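Cellulase (Uncultured bacterium, PDB 6XSO) is a broad-specificity endoglucanase of glycoside hydrolase subfamily GH5_4 that probably cuts internal beta-1,4 linkages in cellulose and related plant polysaccharides such as xylan. Local coordinates at residues Val31-Gly36 / Gly77-Pro82; Asn37-Asn42 / Gln53-Trp58; Val83-Glu88 / Ile119-Asp124; Ile136-Ala141 / Asn204-Tyr209; Val304-Trp309 / Leu342-Phe347. All coordinates share one frame; numbering follows the deposited sequence.

Interaction 1 of 5, residues Val31-Gly36 / Gly77-Pro82; sequences VGWNLG and GAIRVP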
# COMPACT_ATOMS: atom_id res chain seq x y z
N VAL A 31 -11.10 5.41 -7.30
CA VAL A 31 -10.99 5.37 -5.85
C VAL A 31 -10.85 3.93 -5.41
O VAL A 31 -11.58 3.05 -5.89
CB VAL A 31 -12.16 6.05 -5.10
CG1 VAL A 31 -11.99 7.55 -5.16
CG2 VAL A 31 -13.51 5.59 -5.62
N GLY A 32 -9.93 3.70 -4.46
CA GLY A 32 -9.61 2.37 -3.99
C GLY A 32 -9.93 2.17 -2.52
O GLY A 32 -10.26 3.10 -1.79
N TRP A 33 -9.77 0.92 -2.08
CA TRP A 33 -10.03 0.51 -0.72
C TRP A 33 -9.01 -0.55 -0.33
O TRP A 33 -8.56 -1.32 -1.19
CB TRP A 33 -11.41 -0.12 -0.62
CG TRP A 33 -11.82 -0.54 0.77
CD1 TRP A 33 -11.98 0.26 1.87
CD2 TRP A 33 -12.16 -1.87 1.18
NE1 TRP A 33 -12.41 -0.49 2.94
CE2 TRP A 33 -12.52 -1.80 2.54
CE3 TRP A 33 -12.21 -3.11 0.53
CZ2 TRP A 33 -12.92 -2.93 3.26
CZ3 TRP A 33 -12.60 -4.22 1.25
CH2 TRP A 33 -12.95 -4.12 2.59
N ASN A 34 -8.68 -0.59 0.96
CA ASN A 34 -7.77 -1.59 1.53
C ASN A 34 -8.55 -2.70 2.23
O ASN A 34 -9.33 -2.44 3.16
CB ASN A 34 -6.86 -0.98 2.61
CG ASN A 34 -5.71 -0.27 2.05
OD1 ASN A 34 -4.65 -0.84 1.82
ND2 ASN A 34 -5.87 1.03 1.84
N LEU A 35 -8.25 -3.95 1.86
CA LEU A 35 -8.71 -5.13 2.60
C LEU A 35 -7.81 -5.34 3.81
O LEU A 35 -7.01 -6.28 3.90
CB LEU A 35 -8.70 -6.33 1.68
CG LEU A 35 -9.35 -7.60 2.26
CD1 LEU A 35 -10.86 -7.54 2.29
CD2 LEU A 35 -8.87 -8.84 1.48
N GLY A 36 -7.89 -4.39 4.75
CA GLY A 36 -6.95 -4.36 5.85
C GLY A 36 -7.26 -5.36 6.97
O GLY A 36 -8.37 -5.85 7.15
N GLY A 77 -12.67 1.25 -7.83
CA GLY A 77 -11.96 0.82 -9.03
C GLY A 77 -10.72 0.00 -8.77
O GLY A 77 -10.08 -0.46 -9.72
N ALA A 78 -10.38 -0.20 -7.50
CA ALA A 78 -9.10 -0.80 -7.15
C ALA A 78 -9.15 -1.24 -5.69
O ALA A 78 -9.80 -0.59 -4.87
CB ALA A 78 -7.96 0.20 -7.36
N ILE A 79 -8.46 -2.34 -5.40
CA ILE A 79 -8.35 -2.89 -4.06
C ILE A 79 -6.87 -3.11 -3.76
O ILE A 79 -6.17 -3.75 -4.55
CB ILE A 79 -9.12 -4.21 -3.92
CG1 ILE A 79 -10.59 -4.11 -4.38
CG2 ILE A 79 -9.05 -4.72 -2.47
CD1 ILE A 79 -11.49 -3.24 -3.52
N ARG A 80 -6.40 -2.57 -2.63
CA ARG A 80 -5.10 -2.95 -2.08
C ARG A 80 -5.33 -4.12 -1.14
O ARG A 80 -6.18 -4.05 -0.24
CB ARG A 80 -4.43 -1.78 -1.35
CG ARG A 80 -3.06 -2.12 -0.69
CD ARG A 80 -2.34 -0.87 -0.43
NE ARG A 80 -1.03 -0.89 0.23
CZ ARG A 80 -0.82 -0.65 1.52
NH1 ARG A 80 -1.82 -0.56 2.38
NH2 ARG A 80 0.43 -0.56 1.96
N VAL A 81 -4.55 -5.19 -1.33
CA VAL A 81 -4.63 -6.43 -0.56
C VAL A 81 -3.30 -6.54 0.18
O VAL A 81 -2.36 -7.16 -0.33
CB VAL A 81 -4.91 -7.63 -1.47
CG1 VAL A 81 -4.91 -8.93 -0.66
CG2 VAL A 81 -6.28 -7.46 -2.17
N PRO A 82 -3.17 -5.94 1.36
CA PRO A 82 -1.93 -6.10 2.12
C PRO A 82 -1.72 -7.55 2.54
O PRO A 82 -2.66 -8.24 2.95
CB PRO A 82 -2.13 -5.22 3.35
CG PRO A 82 -3.39 -4.50 3.16
CD PRO A 82 -4.17 -5.13 2.07
O HOH W 1 -5.44 -8.46 3.08
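W33 and R80 stand at the middle of the backbone pairing, where R80 N donates to W33 O at 2.9 Å. L35 N donates to R80 O; in the other direction W33 N makes a longer bond, 3.2 Å, to A78 O, and G77 N donates to V31 O. G32 is well placed as a glycine because its CA lies 3.1 Å from A78 O, and a CB would probably press against that oxygen. These are strands one and two of the eight-stranded TIM barrel, so alternate residues face the barrel interior and the surrounding helices. On the inner face, N34 and R80 bring polar groups into the barrel. R80, extended from CG to NE with CG anti to the backbone N (chi1 178°), runs alongside N34, and its NH1 donates a nearly straight hydrogen bond to N34 OD1, 2.9 Å away and in the guanidinium plane, while the amide stands almost perpendicular at 88°. The guanidinium also forms salt bridges with E171 and E308, and N34 ND2 donates to G307 O and Y348 O. On the outer side W33 NE1 is bonded to M350 O. Apolar contacts there face helix 66-73: I79 CD1 meets the indole edge of W33 at CE3, 4.1 Å away.

Interaction 2 of 5, residues Asn37-Asn42 / Gln53-Trp58; sequences NTLDAN and QHETCW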
# COMPACT_ATOMS: atom_id res chain seq x y z
N ASN A 37 -6.20 -5.65 7.74
CA ASN A 37 -6.27 -6.52 8.92
C ASN A 37 -6.72 -7.94 8.55
O ASN A 37 -7.36 -8.64 9.35
CB ASN A 37 -7.16 -5.93 10.02
CG ASN A 37 -6.50 -4.79 10.80
OD1 ASN A 37 -5.40 -4.31 10.49
ND2 ASN A 37 -7.20 -4.35 11.83
N THR A 38 -6.35 -8.38 7.36
CA THR A 38 -6.84 -9.63 6.76
C THR A 38 -5.65 -10.49 6.41
O THR A 38 -5.07 -11.13 7.30
CB THR A 38 -7.81 -9.28 5.61
OG1 THR A 38 -8.85 -8.42 6.11
CG2 THR A 38 -8.47 -10.53 5.08
N LEU A 39 -5.18 -10.49 5.16
CA LEU A 39 -3.99 -11.29 4.86
C LEU A 39 -2.72 -10.68 5.46
O LEU A 39 -1.68 -11.35 5.51
CB LEU A 39 -3.82 -11.47 3.35
CG LEU A 39 -5.05 -12.02 2.61
CD1 LEU A 39 -4.76 -12.27 1.13
CD2 LEU A 39 -5.57 -13.29 3.27
N ASP A 40 -2.80 -9.43 5.92
CA ASP A 40 -1.73 -8.77 6.66
C ASP A 40 -1.75 -9.08 8.16
O ASP A 40 -0.77 -8.77 8.85
CB ASP A 40 -1.79 -7.25 6.45
CG ASP A 40 -3.23 -6.66 6.55
OD1 ASP A 40 -4.20 -7.27 6.05
OD2 ASP A 40 -3.37 -5.55 7.13
N ALA A 41 -2.81 -9.68 8.67
CA ALA A 41 -2.87 -9.98 10.09
C ALA A 41 -1.75 -10.94 10.48
O ALA A 41 -1.35 -11.81 9.71
CB ALA A 41 -4.22 -10.60 10.45
N ASN A 42 -1.26 -10.79 11.70
CA ASN A 42 -0.17 -11.62 12.19
C ASN A 42 -0.15 -11.57 13.71
O ASN A 42 -0.61 -10.60 14.32
CB ASN A 42 1.18 -11.16 11.60
CG ASN A 42 1.64 -9.82 12.14
OD1 ASN A 42 2.53 -9.77 13.00
ND2 ASN A 42 1.06 -8.73 11.64
N GLN A 53 -6.51 -19.47 9.99
CA GLN A 53 -6.01 -18.94 11.25
C GLN A 53 -5.32 -17.60 11.03
O GLN A 53 -5.50 -16.66 11.80
CB GLN A 53 -5.02 -19.92 11.87
CG GLN A 53 -5.66 -21.17 12.43
CD GLN A 53 -4.65 -22.22 12.78
OE1 GLN A 53 -3.45 -22.04 12.56
NE2 GLN A 53 -5.12 -23.33 13.31
N HIS A 54 -4.53 -17.50 9.96
CA HIS A 54 -3.84 -16.26 9.63
C HIS A 54 -4.83 -15.19 9.20
O HIS A 54 -4.83 -14.08 9.75
CB HIS A 54 -2.84 -16.62 8.53
CG HIS A 54 -2.07 -15.47 7.95
ND1 HIS A 54 -0.88 -15.67 7.29
CD2 HIS A 54 -2.33 -14.14 7.87
CE1 HIS A 54 -0.42 -14.52 6.85
NE2 HIS A 54 -1.28 -13.58 7.18
N GLU A 55 -5.72 -15.52 8.26
CA GLU A 55 -6.62 -14.54 7.68
C GLU A 55 -7.57 -13.95 8.70
O GLU A 55 -7.97 -12.78 8.58
CB GLU A 55 -7.40 -15.20 6.54
CG GLU A 55 -8.31 -14.26 5.77
CD GLU A 55 -8.71 -14.81 4.41
OE1 GLU A 55 -8.29 -15.95 4.08
OE2 GLU A 55 -9.49 -14.14 3.69
N THR A 56 -7.94 -14.73 9.71
CA THR A 56 -8.95 -14.33 10.68
C THR A 56 -8.39 -13.91 12.04
O THR A 56 -9.18 -13.62 12.96
CB THR A 56 -9.98 -15.47 10.89
OG1 THR A 56 -9.38 -16.59 11.56
CG2 THR A 56 -10.55 -15.96 9.55
N CYS A 57 -7.07 -13.84 12.22
CA CYS A 57 -6.56 -13.66 13.57
C CYS A 57 -6.79 -12.26 14.12
O CYS A 57 -6.70 -12.08 15.34
CB CYS A 57 -5.10 -14.08 13.67
SG CYS A 57 -3.90 -12.96 13.01
N TRP A 58 -7.12 -11.27 13.28
CA TRP A 58 -7.47 -9.93 13.76
C TRP A 58 -8.97 -9.64 13.61
O TRP A 58 -9.37 -8.47 13.56
CB TRP A 58 -6.61 -8.86 13.09
CG TRP A 58 -5.18 -8.83 13.58
CD1 TRP A 58 -4.64 -9.56 14.60
CD2 TRP A 58 -4.12 -8.02 13.07
NE1 TRP A 58 -3.30 -9.26 14.75
CE2 TRP A 58 -2.96 -8.32 13.82
CE3 TRP A 58 -4.04 -7.07 12.04
CZ2 TRP A 58 -1.74 -7.70 13.57
CZ3 TRP A 58 -2.83 -6.46 11.80
CH2 TRP A 58 -1.70 -6.77 12.55
O HOH W 2 -8.30 -10.93 10.64
O HOH W 3 -9.67 -5.98 12.40
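A41 CA and CB and the backbone N of N42 lie over one face of the W58 indole, with A41 CA 3.8 Å from the centroid of its six-membered ring, a CH-pi contact. At the ring's edge N37 OD1 approaches CE3 of W58 at 3.4 Å, the amide turned 78° from the indole. H54 stacks its imidazole on W99 and presents an edge to L39: NE2 donates to L39 O at 2.8 Å, bent and from above the carbonyl plane, while ND1 is bonded to E88. Small A41 suits the tight corner, its CB 3.5 Å from C57 SG. Exchanging W58 for an alanine would probably take away the surface that covers A41 and the backbone of N42, and the edge against which N37 OD1 rests. The aliphatic part of E55 packs against L39, with CG 3.8 Å from L39 CD2, while its carboxylate goes to R102 and T63. A water joins N37 O, E55 O and W58 N. The turn T38-A41, following strand 31-34, thus rests on the end of helix 51-55; L39 also touches helix 97-111, and N37 and D40 touch W349 of strand 345-349.

Interaction 3 of 5, residues Val83-Glu88 / Ile119-Asp124; sequences VTWYQE and INVHHD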
# COMPACT_ATOMS: atom_id res chain seq x y z
N VAL A 83 -0.47 -8.00 2.47
CA VAL A 83 -0.14 -9.37 2.83
C VAL A 83 1.10 -9.35 3.72
O VAL A 83 2.10 -8.70 3.37
CB VAL A 83 0.14 -10.26 1.60
CG1 VAL A 83 0.40 -11.69 2.03
CG2 VAL A 83 -1.00 -10.25 0.63
N THR A 84 1.05 -10.09 4.83
CA THR A 84 2.19 -10.29 5.71
C THR A 84 2.69 -11.72 5.55
O THR A 84 1.91 -12.67 5.66
CB THR A 84 1.82 -10.00 7.17
OG1 THR A 84 1.42 -8.62 7.28
CG2 THR A 84 3.00 -10.30 8.11
N TRP A 85 3.99 -11.87 5.29
CA TRP A 85 4.52 -13.13 4.81
C TRP A 85 5.33 -13.94 5.83
O TRP A 85 5.46 -15.15 5.65
CB TRP A 85 5.40 -12.91 3.56
CG TRP A 85 4.65 -12.25 2.44
CD1 TRP A 85 4.52 -10.91 2.24
CD2 TRP A 85 3.93 -12.89 1.37
NE1 TRP A 85 3.75 -10.67 1.12
CE2 TRP A 85 3.39 -11.87 0.56
CE3 TRP A 85 3.70 -14.22 1.02
CZ2 TRP A 85 2.65 -12.13 -0.58
CZ3 TRP A 85 2.94 -14.49 -0.12
CH2 TRP A 85 2.41 -13.44 -0.89
N TYR A 86 5.83 -13.31 6.90
CA TYR A 86 6.88 -13.96 7.69
C TYR A 86 6.39 -15.21 8.42
O TYR A 86 7.21 -16.11 8.70
CB TYR A 86 7.52 -12.97 8.67
CG TYR A 86 6.69 -12.60 9.91
CD1 TYR A 86 6.87 -13.28 11.11
CD2 TYR A 86 5.79 -11.55 9.87
CE1 TYR A 86 6.13 -12.93 12.24
CE2 TYR A 86 5.05 -11.20 10.99
CZ TYR A 86 5.23 -11.90 12.17
OH TYR A 86 4.51 -11.57 13.29
N GLN A 87 5.11 -15.29 8.76
CA GLN A 87 4.57 -16.48 9.40
C GLN A 87 4.21 -17.56 8.38
O GLN A 87 3.65 -18.60 8.76
CB GLN A 87 3.36 -16.15 10.27
CG GLN A 87 3.65 -15.03 11.28
CD GLN A 87 2.65 -14.97 12.41
OE1 GLN A 87 1.66 -14.25 12.33
NE2 GLN A 87 2.91 -15.74 13.47
N GLU A 88 4.53 -17.31 7.11
CA GLU A 88 4.25 -18.24 6.02
C GLU A 88 5.52 -18.64 5.28
O GLU A 88 5.43 -19.22 4.19
CB GLU A 88 3.21 -17.62 5.06
CG GLU A 88 1.88 -17.24 5.71
CD GLU A 88 1.08 -18.43 6.25
OE1 GLU A 88 1.37 -19.60 5.94
OE2 GLU A 88 0.12 -18.18 7.01
N ILE A 119 -0.83 -6.06 -4.45
CA ILE A 119 -0.37 -6.93 -3.36
C ILE A 119 1.00 -6.43 -2.91
O ILE A 119 1.79 -5.93 -3.71
CB ILE A 119 -0.29 -8.42 -3.71
CG1 ILE A 119 0.56 -8.65 -4.96
CG2 ILE A 119 -1.71 -8.99 -3.88
CD1 ILE A 119 0.81 -10.14 -5.24
N ASN A 120 1.28 -6.56 -1.61
CA ASN A 120 2.51 -5.99 -1.07
C ASN A 120 3.18 -6.96 -0.08
O ASN A 120 2.81 -8.13 0.04
CB ASN A 120 2.27 -4.61 -0.41
CG ASN A 120 1.61 -4.71 0.96
OD1 ASN A 120 1.15 -5.78 1.37
ND2 ASN A 120 1.58 -3.60 1.69
N VAL A 121 4.17 -6.43 0.62
CA VAL A 121 4.85 -7.05 1.76
C VAL A 121 4.59 -6.09 2.92
O VAL A 121 5.09 -4.95 2.90
CB VAL A 121 6.34 -7.25 1.47
CG1 VAL A 121 7.12 -7.62 2.73
CG2 VAL A 121 6.54 -8.33 0.39
N HIS A 122 3.78 -6.50 3.91
CA HIS A 122 3.12 -5.56 4.81
C HIS A 122 3.78 -5.58 6.16
O HIS A 122 4.72 -4.81 6.42
CB HIS A 122 1.61 -5.80 4.79
CG HIS A 122 0.81 -4.63 5.28
ND1 HIS A 122 0.52 -3.56 4.48
CD2 HIS A 122 0.31 -4.34 6.51
CE1 HIS A 122 -0.18 -2.67 5.16
NE2 HIS A 122 -0.34 -3.12 6.39
N HIS A 123 3.30 -6.38 7.14
CA HIS A 123 3.85 -6.32 8.49
C HIS A 123 5.13 -7.12 8.66
O HIS A 123 5.57 -7.37 9.78
CB HIS A 123 2.81 -6.71 9.54
CG HIS A 123 1.73 -5.70 9.68
ND1 HIS A 123 1.97 -4.35 9.80
CD2 HIS A 123 0.38 -5.84 9.73
CE1 HIS A 123 0.83 -3.70 9.91
NE2 HIS A 123 -0.16 -4.59 9.89
N ASP A 124 5.73 -7.49 7.53
CA ASP A 124 7.16 -7.76 7.51
C ASP A 124 7.98 -6.52 7.79
O ASP A 124 9.16 -6.64 8.17
CB ASP A 124 7.46 -8.35 6.14
CG ASP A 124 6.60 -9.59 5.86
OD1 ASP A 124 6.96 -10.67 6.39
OD2 ASP A 124 5.56 -9.46 5.15
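W85 and N120 make a nearly straight bond: the indole NE1 donates to N120 O at 2.9 Å (173°), lying in the carbonyl plane on a lone pair, with the oxygen in the ring plane. The backbone N of W85 is taken by D124 OD2 through its syn lone pair, 2.9 Å away, and D124 OD1 accepts from W135. H122 N donates to V83 O at 2.8 Å. Asparagine suits N120 because its amide works both ways. With CG between the backbone N and the carbonyl carbon (chi1 76°), OD1 accepts from V83 N at 3.0 Å, while ND2 donates to H122 ND1 and to E171. H123 N donates to T84 OG1 at 2.9 Å, and the same hydroxyl is bonded to D40 O. Both segments belong to loops that follow barrel strands two and three, at the C-terminal rim where TIM-barrel enzymes place their active sites. Replacing W85 with a phenylalanine would probably leave N120 O without its indole donor. Packing is slighter: V121 CG2 lies 3.8 Å from W85 CD1, and the indole meets W99 at nearly a right angle. Y86 brings CB to 3.3 Å from D124 OD1, which lies at the tyrosine ring's edge; its hydroxyl is bonded to N42.

Interaction 4 of 5, residues Ile136-Ala141 / Asn204-Tyr209; sequences IKADEA and NAINGY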
# COMPACT_ATOMS: atom_id res chain seq x y z
N ILE A 136 12.14 -6.57 8.12
CA ILE A 136 12.59 -5.65 7.07
C ILE A 136 12.68 -4.27 7.72
O ILE A 136 11.66 -3.69 8.10
CB ILE A 136 11.64 -5.63 5.87
CG1 ILE A 136 11.50 -7.04 5.29
CG2 ILE A 136 12.15 -4.65 4.82
CD1 ILE A 136 10.45 -7.14 4.20
N LYS A 137 13.89 -3.75 7.87
CA LYS A 137 14.10 -2.45 8.51
C LYS A 137 14.92 -1.53 7.62
O LYS A 137 15.81 -1.97 6.88
CB LYS A 137 14.81 -2.59 9.85
CG LYS A 137 14.07 -3.48 10.84
CD LYS A 137 14.62 -3.28 12.24
CE LYS A 137 13.92 -4.09 13.30
NZ LYS A 137 12.47 -3.76 13.38
N ALA A 138 14.62 -0.23 7.73
CA ALA A 138 15.36 0.81 7.02
C ALA A 138 16.64 1.08 7.79
O ALA A 138 16.78 2.05 8.54
CB ALA A 138 14.50 2.07 6.87
N ASP A 139 17.58 0.16 7.62
CA ASP A 139 18.85 0.14 8.32
C ASP A 139 19.77 -0.61 7.36
O ASP A 139 19.41 -1.70 6.92
CB ASP A 139 18.73 -0.60 9.64
CG ASP A 139 20.04 -0.70 10.37
OD1 ASP A 139 20.93 -1.50 9.96
OD2 ASP A 139 20.24 0.04 11.37
N GLU A 140 20.89 0.01 6.97
CA GLU A 140 21.68 -0.58 5.89
C GLU A 140 22.29 -1.92 6.29
O GLU A 140 22.50 -2.79 5.44
CB GLU A 140 22.76 0.40 5.40
CG GLU A 140 23.35 -0.03 4.06
CD GLU A 140 24.25 1.01 3.45
OE1 GLU A 140 24.28 2.14 3.98
OE2 GLU A 140 24.92 0.66 2.46
N ALA A 141 22.59 -2.12 7.57
CA ALA A 141 23.05 -3.44 8.00
C ALA A 141 21.93 -4.48 7.87
O ALA A 141 22.16 -5.62 7.46
CB ALA A 141 23.60 -3.39 9.43
N ASN A 204 19.65 4.79 2.55
CA ASN A 204 20.37 3.79 1.76
C ASN A 204 19.63 2.46 1.75
O ASN A 204 19.58 1.77 0.72
CB ASN A 204 21.78 3.58 2.31
CG ASN A 204 22.74 4.70 1.94
OD1 ASN A 204 22.40 5.63 1.19
ND2 ASN A 204 23.95 4.63 2.47
N ALA A 205 19.09 2.06 2.91
CA ALA A 205 18.35 0.79 3.01
C ALA A 205 17.05 0.83 2.22
O ALA A 205 16.73 -0.12 1.50
CB ALA A 205 18.07 0.46 4.47
N ILE A 206 16.26 1.91 2.37
CA ILE A 206 15.05 2.07 1.57
C ILE A 206 15.40 1.91 0.10
O ILE A 206 14.74 1.17 -0.64
CB ILE A 206 14.39 3.43 1.84
CG1 ILE A 206 13.77 3.47 3.24
CG2 ILE A 206 13.35 3.72 0.73
CD1 ILE A 206 12.51 2.66 3.40
N ASN A 207 16.42 2.63 -0.36
CA ASN A 207 16.75 2.62 -1.77
C ASN A 207 17.28 1.26 -2.20
O ASN A 207 16.97 0.82 -3.31
CB ASN A 207 17.73 3.73 -2.09
CG ASN A 207 17.13 5.10 -1.90
OD1 ASN A 207 15.90 5.27 -1.96
ND2 ASN A 207 17.98 6.09 -1.67
N GLY A 208 17.99 0.57 -1.31
CA GLY A 208 18.45 -0.78 -1.60
C GLY A 208 17.31 -1.77 -1.72
O GLY A 208 17.27 -2.56 -2.67
N TYR A 209 16.38 -1.75 -0.76
CA TYR A 209 15.23 -2.65 -0.86
C TYR A 209 14.41 -2.35 -2.12
O TYR A 209 13.94 -3.28 -2.80
CB TYR A 209 14.37 -2.54 0.39
CG TYR A 209 14.85 -3.39 1.56
CD1 TYR A 209 14.80 -4.78 1.49
CD2 TYR A 209 15.33 -2.80 2.74
CE1 TYR A 209 15.23 -5.57 2.54
CE2 TYR A 209 15.74 -3.59 3.81
CZ TYR A 209 15.69 -4.97 3.69
OH TYR A 209 16.06 -5.83 4.70
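N204 meets the carboxylate of E140 along its whole length. CB lies 3.3 Å from E140 OE1, CG lies 3.6 Å from the same OE1 of E140, and ND2 at the tip donates to it at 2.9 Å (165°). The bond arrives from above the carboxylate plane, the amide turned 85° against it, and E140 reaches this place by an extended chain. At the next residue a methyl group suits A205, whose CB lies 3.2 Å from D139 N; a longer side chain would probably crowd the passing loop. A138 CB rests 4.0 Å from I206 CG1. On the buried side I136 CG2 sits over the face of the Y209 ring, 3.8 Å from its centroid, in a CH-pi contact, while Y209 OH is bonded to N142. D139 is the N-cap of helix 140-161, its OD1 accepting from N142 N and, weakly, from A141 N. Chemically the contact is thus divided: methyl and ring surfaces join the loop before helix 140-161 to helix 196-219, and one charge-assisted side-chain bond, from N204 to E140, crosses at the more exposed margin, where E140 N is also bonded to S201 OG.

Interaction 5 of 5, residues Val304-Trp309 / Leu342-Phe347; sequences VIIGEW and LGIATF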
# COMPACT_ATOMS: atom_id res chain seq x y z
N VAL A 304 1.98 8.93 -8.29
CA VAL A 304 1.91 8.66 -6.86
C VAL A 304 0.60 8.00 -6.49
O VAL A 304 -0.48 8.37 -7.00
CB VAL A 304 2.13 9.95 -6.04
CG1 VAL A 304 1.92 9.72 -4.54
CG2 VAL A 304 3.51 10.51 -6.32
N ILE A 305 0.68 7.04 -5.58
CA ILE A 305 -0.46 6.39 -4.97
C ILE A 305 -0.45 6.72 -3.48
O ILE A 305 0.56 6.49 -2.80
CB ILE A 305 -0.42 4.86 -5.17
CG1 ILE A 305 -0.47 4.51 -6.66
CG2 ILE A 305 -1.51 4.17 -4.32
CD1 ILE A 305 -0.06 3.05 -6.96
N ILE A 306 -1.56 7.24 -2.98
CA ILE A 306 -1.78 7.37 -1.53
C ILE A 306 -2.48 6.07 -1.14
O ILE A 306 -3.70 5.90 -1.27
CB ILE A 306 -2.56 8.64 -1.18
CG1 ILE A 306 -1.78 9.88 -1.63
CG2 ILE A 306 -2.86 8.67 0.32
CD1 ILE A 306 -2.58 11.18 -1.45
N GLY A 307 -1.66 5.08 -0.74
CA GLY A 307 -2.14 3.72 -0.63
C GLY A 307 -2.89 3.41 0.63
O GLY A 307 -3.46 2.32 0.74
N GLU A 308 -2.86 4.32 1.60
CA GLU A 308 -3.75 4.27 2.74
C GLU A 308 -4.09 5.70 3.11
O GLU A 308 -3.20 6.55 3.15
CB GLU A 308 -3.10 3.67 4.00
CG GLU A 308 -2.60 2.25 3.84
CD GLU A 308 -1.95 1.70 5.08
OE1 GLU A 308 -2.09 2.31 6.18
OE2 GLU A 308 -1.33 0.61 4.97
N TRP A 309 -5.37 5.95 3.39
CA TRP A 309 -5.75 7.21 4.01
C TRP A 309 -7.02 7.04 4.82
O TRP A 309 -7.80 6.10 4.64
CB TRP A 309 -5.94 8.33 2.99
CG TRP A 309 -7.16 8.14 2.08
CD1 TRP A 309 -7.29 7.21 1.09
CD2 TRP A 309 -8.38 8.89 2.09
NE1 TRP A 309 -8.53 7.33 0.48
CE2 TRP A 309 -9.21 8.35 1.07
CE3 TRP A 309 -8.86 9.95 2.86
CZ2 TRP A 309 -10.47 8.85 0.80
CZ3 TRP A 309 -10.12 10.46 2.57
CH2 TRP A 309 -10.91 9.91 1.55
N LEU A 342 -4.42 15.88 -9.64
CA LEU A 342 -3.02 15.57 -9.87
C LEU A 342 -2.80 14.18 -10.45
O LEU A 342 -1.64 13.80 -10.68
CB LEU A 342 -2.24 15.69 -8.56
CG LEU A 342 -1.87 17.13 -8.25
CD1 LEU A 342 -1.39 17.23 -6.82
CD2 LEU A 342 -0.78 17.64 -9.20
N GLY A 343 -3.85 13.40 -10.64
CA GLY A 343 -3.69 12.03 -11.10
C GLY A 343 -3.16 11.08 -10.05
O GLY A 343 -2.54 10.06 -10.41
N ILE A 344 -3.40 11.37 -8.77
CA ILE A 344 -2.96 10.56 -7.64
C ILE A 344 -4.13 9.68 -7.19
O ILE A 344 -5.24 10.18 -6.98
CB ILE A 344 -2.50 11.46 -6.48
CG1 ILE A 344 -1.25 12.25 -6.89
CG2 ILE A 344 -2.31 10.66 -5.20
CD1 ILE A 344 -0.79 13.26 -5.85
N ALA A 345 -3.90 8.37 -7.10
CA ALA A 345 -4.93 7.45 -6.65
C ALA A 345 -4.93 7.34 -5.14
O ALA A 345 -3.87 7.42 -4.50
CB ALA A 345 -4.70 6.06 -7.24
N THR A 346 -6.11 7.18 -4.56
CA THR A 346 -6.28 7.06 -3.11
C THR A 346 -6.93 5.73 -2.77
O THR A 346 -7.80 5.25 -3.52
CB THR A 346 -7.15 8.19 -2.53
OG1 THR A 346 -8.51 8.06 -2.94
CG2 THR A 346 -6.63 9.55 -2.96
N PHE A 347 -6.48 5.11 -1.66
CA PHE A 347 -7.01 3.83 -1.17
C PHE A 347 -7.40 4.00 0.30
O PHE A 347 -6.53 4.10 1.17
CB PHE A 347 -5.97 2.70 -1.34
CG PHE A 347 -5.75 2.25 -2.77
CD1 PHE A 347 -5.03 3.02 -3.65
CD2 PHE A 347 -6.22 1.01 -3.21
CE1 PHE A 347 -4.81 2.61 -4.96
CE2 PHE A 347 -6.00 0.58 -4.52
CZ PHE A 347 -5.30 1.37 -5.39
O HOH W 4 0.22 10.65 -9.75
O HOH W 5 -10.15 6.08 -1.61
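V304-G307 and A345-F347 run parallel, their axes 4.8 Å apart, joined by I306 N donating to A345 O and F347 N to I306 O, with weak bonds further out from A345 N to V304 O and from W309 N to F347 O. I305 sets CG2 against CE1 of the F347 ring, 3.7 Å apart, on the side facing the barrel interior. On the other side I306 CG1 meets I344 CG2 at 3.7 Å, and branched aliphatic residues suit this layer because helices 279-298 and 325-341 cover it. These are strands seven and eight of the TIM barrel, and eight also pairs with strand one. E308, where the chain turns a corner, lies near the C-terminal end of strand seven, where GH5 enzymes carry their nucleophilic glutamate; its carboxylate is bonded to Y271. W309 packs outward: a chi1 of 68° swings the indole across strand eight, and its NE1 comes within 3.4 Å of T346 CB. A water in the indole plane accepts from W309 NE1 at 2.9 Å and is bonded to T346 OG1. G343 takes a positive phi to end helix 325-341 in a Schellman motif.

How the interactions relate
Interactions 1 and 5 close the barrel seam: their centres are 11 Å apart, G32 N lies 2.8 Å from T346 O in a probable hydrogen bond, and A78 CB packs 3.5 Å from F347 CE2. Interactions 2 and 3 lie in neighbouring loops at the C-terminal rim of the barrel, centres 10 Å apart, with H54 CE1 3.2 Å from T84 O. Interaction 3 also reaches E308, H122 CE1 being 3.5 Å from E308 OE2, so interactions 1, 3 and 5 converge on the probable catalytic centre. A bound di(hydroxyethyl)ether lies about 4 Å from the Y86 side chain. Interaction 4 is peripheral, linked to interaction 3 through D124 O and I136 N, 3.0 Å apart.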